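Local structure of core protein P7 (Pseudomonas phage phi12, 2Q82) at residues M29-D34 with P92-S97; V43-T48 with V60-D65; I85-D90 with L107-M112. The protein is a structural protein of the phage core, probably contributing to the organisation or assembly of the inner viral particle. All coordinates share one frame; numbering follows the deposited sequence.

Contact 1 of 3, residues M29-D34 with P92-S97; sequences MSHNGD and PGQQPS
His-31 ND1 accepts a hydrogen bond from the backbone N of Gln-95 at 2.8 Å. Gln-95 N lies 3° out of the imidazole plane, at the ring edge. At the other side of the ring His-31 NE2 donates to Asp-34 O, 2.7 Å away, so one ring ties its own turn to the second segment. This use of the two nitrogens is consistent with a neutral ring protonated on NE2. The site lies where strand 25-30, in the parallel sheet of this alpha/beta fold, runs out into a loop and meets the loop after strand 84-89. Three more hydrogen bonds join the two segments. Asn-32 N donates to Gln-95 O at 2.9 Å. Gln-94 NE2 donates to Ser-30 O at 2.9 Å, and that oxygen lies close to the Gln-94 amide plane. The extended Gln-94 side chain, with CG anti to the backbone N (chi1 -177°), carries the amide there, and Gln-94 OE1 takes the backbone N of Val-91. Ser-97 N donates to Ser-30 OG at 2.9 Å. That hydroxyl is also hydrogen-bonded to Asp-101 OD1 of helix 98-103. Ser-97 OG caps this helix at Val-100 N, and Asp-65 bonds both Ser-97 OG, through OD1, and Asn-32 OD1, through its backbone N. A water bridges Pro-96 O, to which it donates, and Asn-32 ND2, from which it accepts weakly. The alpha hydrogens of Pro-96 and His-31 add CH...O contacts to Ser-30 O and Gln-95 O. Packing completes the contact. Asn-32 ND2 rests against Ser-97 CB. The selenomethionine Met-29 is extended beyond CG and meets Gln-94 from the opposite direction. Its terminal Met-29 CE sits 3.5 Å from Gln-94 CG.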
loop_
_atom_site.group_PDB
_atom_site.type_symbol
_atom_site.label_atom_id
_atom_site.label_comp_id
_atom_site.label_asym_id
_atom_site.label_seq_id
_atom_site.Cartn_x
_atom_site.Cartn_y
_atom_site.Cartn_z
HETATM N N MSE A 29 4.356 9.703 -11.010
HETATM C CA MSE A 29 5.306 10.358 -11.883
HETATM C C MSE A 29 6.753 9.860 -11.791
HETATM O O MSE A 29 7.366 9.929 -10.730
HETATM C CB MSE A 29 5.252 11.858 -11.588
HETATM C CG MSE A 29 6.318 12.682 -12.247
HETATM SE SE MSE A 29 6.463 14.479 -11.473
HETATM C CE MSE A 29 7.873 15.105 -12.672
ATOM N N SER A 30 7.284 9.371 -12.914
ATOM C CA SER A 30 8.663 8.903 -12.975
ATOM C C SER A 30 9.566 10.122 -13.014
ATOM O O SER A 30 9.502 10.920 -13.955
ATOM C CB SER A 30 8.914 8.075 -14.218
ATOM O OG SER A 30 10.286 7.727 -14.300
ATOM N N HIS A 31 10.434 10.244 -12.016
ATOM C CA HIS A 31 11.277 11.419 -11.942
ATOM C C HIS A 31 12.350 11.363 -10.857
ATOM O O HIS A 31 12.073 10.999 -9.718
ATOM C CB HIS A 31 10.364 12.616 -11.699
ATOM C CG HIS A 31 11.079 13.901 -11.455
ATOM N ND1 HIS A 31 11.662 14.638 -12.476
ATOM C CD2 HIS A 31 11.287 14.610 -10.329
ATOM C CE1 HIS A 31 12.184 15.734 -11.978
ATOM N NE2 HIS A 31 11.975 15.748 -10.667
ATOM N N ASN A 32 13.573 11.726 -11.237
ATOM C CA ASN A 32 14.706 11.782 -10.314
ATOM C C ASN A 32 15.042 13.242 -10.176
ATOM O O ASN A 32 15.079 13.953 -11.174
ATOM C CB ASN A 32 15.940 11.099 -10.885
ATOM C CG ASN A 32 15.848 9.610 -10.837
ATOM O OD1 ASN A 32 15.557 9.037 -9.793
ATOM N ND2 ASN A 32 16.105 8.966 -11.961
ATOM N N GLY A 33 15.313 13.702 -8.965
ATOM C CA GLY A 33 15.642 15.102 -8.813
ATOM C C GLY A 33 14.640 15.782 -7.922
ATOM O O GLY A 33 13.807 15.119 -7.318
ATOM N N ASP A 34 14.710 17.103 -7.830
ATOM C CA ASP A 34 13.777 17.820 -6.971
ATOM C C ASP A 34 12.383 17.691 -7.528
ATOM O O ASP A 34 12.179 17.675 -8.733
ATOM C CB ASP A 34 14.098 19.305 -6.897
ATOM C CG ASP A 34 15.540 19.572 -6.596
ATOM O OD1 ASP A 34 15.986 19.265 -5.474
ATOM O OD2 ASP A 34 16.225 20.093 -7.501
ATOM N N PRO A 92 6.268 19.673 -16.615
ATOM C CA PRO A 92 7.409 20.547 -16.887
ATOM C C PRO A 92 8.560 20.310 -15.958
ATOM O O PRO A 92 8.380 20.338 -14.755
ATOM C CB PRO A 92 6.826 21.950 -16.747
ATOM C CG PRO A 92 5.415 21.789 -16.870
ATOM C CD PRO A 92 5.037 20.442 -16.384
ATOM N N GLY A 93 9.744 20.058 -16.522
ATOM C CA GLY A 93 10.922 19.831 -15.702
ATOM C C GLY A 93 11.133 18.373 -15.347
ATOM O O GLY A 93 12.112 18.026 -14.696
ATOM N N GLN A 94 10.222 17.511 -15.777
ATOM C CA GLN A 94 10.334 16.091 -15.476
ATOM C C GLN A 94 11.613 15.452 -16.029
ATOM O O GLN A 94 11.966 15.660 -17.184
ATOM C CB GLN A 94 9.104 15.365 -16.014
ATOM C CG GLN A 94 9.053 13.881 -15.711
ATOM C CD GLN A 94 7.703 13.281 -16.070
ATOM O OE1 GLN A 94 6.859 13.949 -16.669
ATOM N NE2 GLN A 94 7.494 12.024 -15.706
ATOM N N GLN A 95 12.301 14.684 -15.182
ATOM C CA GLN A 95 13.528 13.966 -15.555
ATOM C C GLN A 95 13.290 12.518 -15.194
ATOM O O GLN A 95 13.693 12.056 -14.127
ATOM C CB GLN A 95 14.726 14.434 -14.760
ATOM C CG GLN A 95 14.920 15.899 -14.801
ATOM C CD GLN A 95 16.217 16.299 -14.171
ATOM O OE1 GLN A 95 16.386 16.220 -12.952
ATOM N NE2 GLN A 95 17.162 16.718 -15.000
ATOM N N PRO A 96 12.633 11.785 -16.089
ATOM C CA PRO A 96 12.303 10.378 -15.912
ATOM C C PRO A 96 13.411 9.432 -15.534
ATOM O O PRO A 96 14.541 9.510 -16.031
ATOM C CB PRO A 96 11.714 9.975 -17.254
ATOM C CG PRO A 96 11.189 11.223 -17.803
ATOM C CD PRO A 96 12.192 12.263 -17.405
ATOM N N SER A 97 13.035 8.498 -14.672
ATOM C CA SER A 97 13.923 7.445 -14.236
ATOM C C SER A 97 13.668 6.315 -15.206
ATOM O O SER A 97 12.537 5.857 -15.354
ATOM C CB SER A 97 13.572 6.975 -12.833
ATOM O OG SER A 97 13.981 5.629 -12.657
HETATM O O HOH W 1 6.015 9.008 -15.348
HETATM O O HOH W 2 16.873 10.524 -14.777
#

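Contact 2 of 3, residues V43-T48 with V60-D65; sequences VMRVTT and VAVLGD
Val-43 lies beside Val-60, both side chains pointing the same way from one face of the sheet, with Val-43 CG2 against Val-60 CB. Its other branch, Val-43 CG1, meets Val-62 CG2 at 3.8 Å. At the next residue the backbone takes over. Met-44 N donates to Val-60 O at 3.0 Å, and Met-44 O accepts from Val-62 N at 2.9 Å in a nearly straight bond (177°). Arg-45 returns to the Val-43 face. It bends at chi3 (-67°), which folds the guanidinium back so that one face lies over Val-62 CG1. The NH2 group then bonds the carbonyls of His-31 and Gly-33, tying the strand to the neighbouring loop. Val-46 N closes the ladder on Val-62 O at 3.0 Å. The side chain of Val-46 drops between Ala-61 and Leu-63, with Val-46 CG2 3.8 Å from Leu-63 CD1. Leu-70 of helix 68-76 packs on both Val-46 and Leu-63. A water accepts from Gly-64 N and lies near Val-46 O. The alternating bonds are those of a parallel pair; with helix 49-52 between the strands, the pair forms a beta-alpha-beta unit at one edge of the sheet.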
loop_
_atom_site.group_PDB
_atom_site.type_symbol
_atom_site.label_atom_id
_atom_site.label_comp_id
_atom_site.label_asym_id
_atom_site.label_seq_id
_atom_site.Cartn_x
_atom_site.Cartn_y
_atom_site.Cartn_z
ATOM N N VAL A 43 2.227 17.208 -4.105
ATOM C CA VAL A 43 3.279 16.486 -4.782
ATOM C C VAL A 43 4.258 15.915 -3.783
ATOM O O VAL A 43 4.647 16.592 -2.838
ATOM C CB VAL A 43 3.987 17.401 -5.751
ATOM C CG1 VAL A 43 5.186 16.710 -6.351
ATOM C CG2 VAL A 43 3.012 17.813 -6.831
HETATM N N MSE A 44 4.697 14.686 -3.993
HETATM C CA MSE A 44 5.552 14.136 -2.980
HETATM C C MSE A 44 6.369 12.936 -3.406
HETATM O O MSE A 44 5.835 11.982 -3.965
HETATM C CB MSE A 44 4.661 13.776 -1.807
HETATM C CG MSE A 44 5.372 13.304 -0.597
HETATM SE SE MSE A 44 5.857 14.641 0.750
HETATM C CE MSE A 44 5.387 16.364 -0.034
ATOM N N ARG A 45 7.669 12.978 -3.137
ATOM C CA ARG A 45 8.495 11.846 -3.496
ATOM C C ARG A 45 8.227 10.705 -2.509
ATOM O O ARG A 45 8.168 10.917 -1.297
ATOM C CB ARG A 45 9.976 12.207 -3.474
ATOM C CG ARG A 45 10.860 11.035 -3.842
ATOM C CD ARG A 45 12.291 11.447 -4.061
ATOM N NE ARG A 45 12.461 12.289 -5.239
ATOM C CZ ARG A 45 12.339 11.870 -6.496
ATOM N NH1 ARG A 45 12.036 10.611 -6.764
ATOM N NH2 ARG A 45 12.542 12.713 -7.495
ATOM N N VAL A 46 8.050 9.499 -3.033
ATOM C CA VAL A 46 7.785 8.346 -2.187
ATOM C C VAL A 46 8.485 7.104 -2.689
ATOM O O VAL A 46 8.898 7.027 -3.840
ATOM C CB VAL A 46 6.290 7.983 -2.111
ATOM C CG1 VAL A 46 5.484 9.153 -1.619
ATOM C CG2 VAL A 46 5.795 7.523 -3.482
ATOM N N THR A 47 8.598 6.118 -1.805
ATOM C CA THR A 47 9.197 4.852 -2.179
ATOM C C THR A 47 8.356 3.714 -1.632
ATOM O O THR A 47 8.664 2.564 -1.879
ATOM C CB THR A 47 10.623 4.647 -1.621
ATOM O OG1 THR A 47 10.580 4.625 -0.191
ATOM C CG2 THR A 47 11.555 5.738 -2.108
ATOM N N THR A 48 7.312 4.021 -0.877
ATOM C CA THR A 48 6.474 2.946 -0.353
ATOM C C THR A 48 5.011 3.268 -0.564
ATOM O O THR A 48 4.647 4.424 -0.744
ATOM C CB THR A 48 6.658 2.721 1.144
ATOM O OG1 THR A 48 6.002 3.773 1.857
ATOM C CG2 THR A 48 8.128 2.688 1.503
ATOM N N VAL A 60 0.202 13.648 -6.475
ATOM C CA VAL A 60 1.121 13.124 -7.474
ATOM C C VAL A 60 2.246 12.496 -6.654
ATOM O O VAL A 60 2.929 13.177 -5.897
ATOM C CB VAL A 60 1.725 14.192 -8.378
ATOM C CG1 VAL A 60 2.796 13.568 -9.265
ATOM C CG2 VAL A 60 0.635 14.804 -9.239
ATOM N N ALA A 61 2.397 11.182 -6.773
ATOM C CA ALA A 61 3.456 10.481 -6.078
ATOM C C ALA A 61 4.605 10.428 -7.068
ATOM O O ALA A 61 4.441 9.964 -8.196
ATOM C CB ALA A 61 3.023 9.077 -5.710
ATOM N N VAL A 62 5.763 10.918 -6.633
ATOM C CA VAL A 62 6.949 10.965 -7.464
ATOM C C VAL A 62 7.876 9.806 -7.164
ATOM O O VAL A 62 8.332 9.633 -6.033
ATOM C CB VAL A 62 7.707 12.275 -7.249
ATOM C CG1 VAL A 62 8.861 12.381 -8.235
ATOM C CG2 VAL A 62 6.756 13.444 -7.408
ATOM N N LEU A 63 8.159 9.032 -8.203
ATOM C CA LEU A 63 9.023 7.886 -8.078
ATOM C C LEU A 63 10.292 7.980 -8.874
ATOM O O LEU A 63 10.269 8.227 -10.070
ATOM C CB LEU A 63 8.271 6.629 -8.552
ATOM C CG LEU A 63 7.313 6.008 -7.525
ATOM C CD1 LEU A 63 6.242 6.934 -7.214
ATOM C CD2 LEU A 63 6.733 4.753 -8.046
ATOM N N GLY A 64 11.411 7.799 -8.193
ATOM C CA GLY A 64 12.696 7.794 -8.872
ATOM C C GLY A 64 13.356 6.437 -8.689
ATOM O O GLY A 64 12.744 5.462 -8.248
ATOM N N ASP A 65 14.631 6.371 -9.030
ATOM C CA ASP A 65 15.378 5.142 -8.915
ATOM C C ASP A 65 15.278 4.498 -7.571
ATOM O O ASP A 65 15.353 3.287 -7.475
ATOM C CB ASP A 65 16.830 5.428 -9.199
ATOM C CG ASP A 65 17.094 5.548 -10.660
ATOM O OD1 ASP A 65 16.286 6.095 -11.408
ATOM O OD2 ASP A 65 18.143 5.099 -11.101
HETATM O O HOH W 3 11.237 8.158 -5.230
#

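Contact 3 of 3, residues I85-D90 with L107-M112; sequences IIRVVD and LHEVSM
Val-110 O receives two groups from the opposing strand. Val-89 N donates a hydrogen bond to it at 2.8 Å, and the alpha hydrogen of Val-88 makes a CH...O contact with it. The parallel ladder continues on both sides: Val-110 N donates to Arg-87 O at 2.8 Å, and Met-112 N donates to Val-89 O at 2.8 Å in an almost straight bond (177°). Met-112 begins helix 112-127, so this last bond ties the first turn of the helix to the end of strand 84-89. Ser-111 is the N-cap. Its OG also lies 3.2 Å from Asp-90 OD2, a weak hydrogen bond that is not settled, since the one proton has another acceptor in reach.

Arg-87 buries more surface here than any other residue. Its chain is extended, with CG anti to the backbone N (chi1 176°), and it runs alongside Glu-109 in the same direction. Glu-109 CG stands 3.6 Å above the centre of one guanidinium face. At the edge of the group Arg-87 NH1 donates to Leu-107 O at 3.2 Å. The donor is in the carbonyl plane, but the oxygen is somewhat tilted from the guanidinium plane and the bond is bent (144°). Arg-87 NH2 and Glu-109 OE2 form a long salt bridge of 3.6 Å. The oxygen is well off the guanidinium plane, so no N-H points at it.

Glu-109 also crosses Val-89 at about a right angle. Apolar contacts flank the ladder. Ile-85 CG2 meets Leu-107 CD2 at 3.7 Å, Ile-86 CG2 touches Val-110, and Val-88 CG1 approaches the selenium of the selenomethionine Met-112. Helix 98-103 connects the two strands in a beta-alpha-beta unit. Its Asp-101 makes a second long, weak ion pair with Arg-87. The backbone bonds fix the pairing; Arg-87 adds one directed bond to Leu-107 O, and its two long ion pairs probably contribute weak electrostatic attraction.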
loop_
_atom_site.group_PDB
_atom_site.type_symbol
_atom_site.label_atom_id
_atom_site.label_comp_id
_atom_site.label_asym_id
_atom_site.label_seq_id
_atom_site.Cartn_x
_atom_site.Cartn_y
_atom_site.Cartn_z
ATOM N N ILE A 85 -4.020 3.597 -10.627
ATOM C CA ILE A 85 -2.792 4.337 -10.822
ATOM C C ILE A 85 -2.776 4.892 -12.218
ATOM O O ILE A 85 -3.065 4.212 -13.186
ATOM C CB ILE A 85 -1.589 3.427 -10.685
ATOM C CG1 ILE A 85 -1.558 2.850 -9.282
ATOM C CG2 ILE A 85 -0.313 4.173 -11.018
ATOM C CD1 ILE A 85 -2.343 1.662 -9.154
ATOM N N ILE A 86 -2.413 6.169 -12.310
ATOM C CA ILE A 86 -2.345 6.813 -13.589
ATOM C C ILE A 86 -0.919 7.292 -13.745
ATOM O O ILE A 86 -0.441 8.089 -12.937
ATOM C CB ILE A 86 -3.271 8.021 -13.625
ATOM C CG1 ILE A 86 -4.734 7.572 -13.665
ATOM C CG2 ILE A 86 -2.926 8.873 -14.803
ATOM C CD1 ILE A 86 -5.743 8.671 -13.351
ATOM N N ARG A 87 -0.243 6.830 -14.786
ATOM C CA ARG A 87 1.130 7.236 -15.014
ATOM C C ARG A 87 1.167 8.555 -15.769
ATOM O O ARG A 87 0.630 8.654 -16.869
ATOM C CB ARG A 87 1.834 6.170 -15.814
ATOM C CG ARG A 87 3.228 6.515 -16.200
ATOM C CD ARG A 87 3.772 5.376 -17.003
ATOM N NE ARG A 87 5.047 5.721 -17.596
ATOM C CZ ARG A 87 5.626 5.023 -18.561
ATOM N NH1 ARG A 87 5.044 3.937 -19.046
ATOM N NH2 ARG A 87 6.788 5.423 -19.051
ATOM N N VAL A 88 1.803 9.567 -15.189
ATOM C CA VAL A 88 1.840 10.849 -15.867
ATOM C C VAL A 88 3.168 11.291 -16.427
ATOM O O VAL A 88 4.237 11.059 -15.861
ATOM C CB VAL A 88 1.308 11.986 -14.986
ATOM C CG1 VAL A 88 -0.115 11.698 -14.593
ATOM C CG2 VAL A 88 2.185 12.166 -13.762
ATOM N N VAL A 89 3.063 11.958 -17.562
ATOM C CA VAL A 89 4.212 12.482 -18.251
ATOM C C VAL A 89 3.964 13.917 -18.671
ATOM O O VAL A 89 2.890 14.467 -18.470
ATOM C CB VAL A 89 4.543 11.656 -19.492
ATOM C CG1 VAL A 89 5.016 10.278 -19.070
ATOM C CG2 VAL A 89 3.326 11.560 -20.406
ATOM N N ASP A 90 4.988 14.497 -19.272
ATOM C CA ASP A 90 4.953 15.855 -19.761
ATOM C C ASP A 90 4.821 16.861 -18.650
ATOM O O ASP A 90 4.264 17.932 -18.850
ATOM C CB ASP A 90 3.813 16.058 -20.754
ATOM C CG ASP A 90 4.004 15.265 -22.026
ATOM O OD1 ASP A 90 5.168 14.985 -22.387
ATOM O OD2 ASP A 90 2.991 14.940 -22.673
ATOM N N LEU A 107 1.672 0.531 -17.996
ATOM C CA LEU A 107 0.748 1.632 -17.767
ATOM C C LEU A 107 0.864 2.636 -18.874
ATOM O O LEU A 107 1.956 3.037 -19.263
ATOM C CB LEU A 107 1.025 2.357 -16.458
ATOM C CG LEU A 107 0.588 1.654 -15.192
ATOM C CD1 LEU A 107 1.093 0.229 -15.209
ATOM C CD2 LEU A 107 1.122 2.400 -13.992
ATOM N N HIS A 108 -0.300 3.033 -19.354
ATOM C CA HIS A 108 -0.446 4.001 -20.421
ATOM C C HIS A 108 -0.075 5.395 -19.909
ATOM O O HIS A 108 -0.609 5.859 -18.908
ATOM C CB HIS A 108 -1.897 3.953 -20.880
ATOM C CG HIS A 108 -2.185 4.744 -22.107
ATOM N ND1 HIS A 108 -3.326 4.536 -22.865
ATOM C CD2 HIS A 108 -1.532 5.767 -22.707
ATOM C CE1 HIS A 108 -3.356 5.388 -23.862
ATOM N NE2 HIS A 108 -2.273 6.153 -23.792
ATOM N N GLU A 109 0.859 6.038 -20.606
ATOM C CA GLU A 109 1.326 7.375 -20.260
ATOM C C GLU A 109 0.233 8.396 -20.495
ATOM O O GLU A 109 -0.337 8.459 -21.579
ATOM C CB GLU A 109 2.511 7.774 -21.126
ATOM C CG GLU A 109 3.708 6.876 -21.011
ATOM C CD GLU A 109 4.877 7.370 -21.834
ATOM O OE1 GLU A 109 5.023 8.602 -21.979
ATOM O OE2 GLU A 109 5.658 6.529 -22.319
ATOM N N VAL A 110 -0.041 9.215 -19.495
ATOM C CA VAL A 110 -1.055 10.224 -19.650
ATOM C C VAL A 110 -0.392 11.574 -19.490
ATOM O O VAL A 110 0.440 11.756 -18.608
ATOM C CB VAL A 110 -2.136 10.039 -18.617
ATOM C CG1 VAL A 110 -3.049 11.233 -18.595
ATOM C CG2 VAL A 110 -2.903 8.775 -18.936
ATOM N N SER A 111 -0.745 12.520 -20.348
ATOM C CA SER A 111 -0.119 13.823 -20.251
ATOM C C SER A 111 -0.695 14.674 -19.139
ATOM O O SER A 111 -1.894 14.926 -19.071
ATOM C CB SER A 111 -0.191 14.580 -21.573
ATOM O OG SER A 111 0.211 15.922 -21.393
HETATM N N MSE A 112 0.189 15.117 -18.257
HETATM C CA MSE A 112 -0.228 15.936 -17.142
HETATM C C MSE A 112 -0.834 17.250 -17.620
HETATM O O MSE A 112 -1.661 17.841 -16.945
HETATM C CB MSE A 112 0.946 16.250 -16.239
HETATM C CG MSE A 112 0.532 16.974 -14.968
HETATM SE SE MSE A 112 -0.197 15.698 -13.668
HETATM C CE MSE A 112 -1.611 16.724 -12.777
#

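How the contacts relate
All three contacts reach one five-stranded parallel sheet. Contact 2 pairs edge strand 42-45 with 59-63, and contact 3 pairs 84-89 with the other edge strand, 109-111. Contact 1 joins the end of the central strand 25-30 to a loop. Its centre is about 10 Å from that of contact 2 and about 13 Å from that of contact 3. Contacts 2 and 3 do not touch; their nearest atoms are about 5 Å apart. Along the chain contact 2 falls wholly between the segments of contact 1, and contact 3 alternates with contact 1. Contact 1 touches both others, Ser-97 at Asp-65 and Gln-94 at Val-88 and Val-89, which probably helps hold the C-terminal edge of the sheet together.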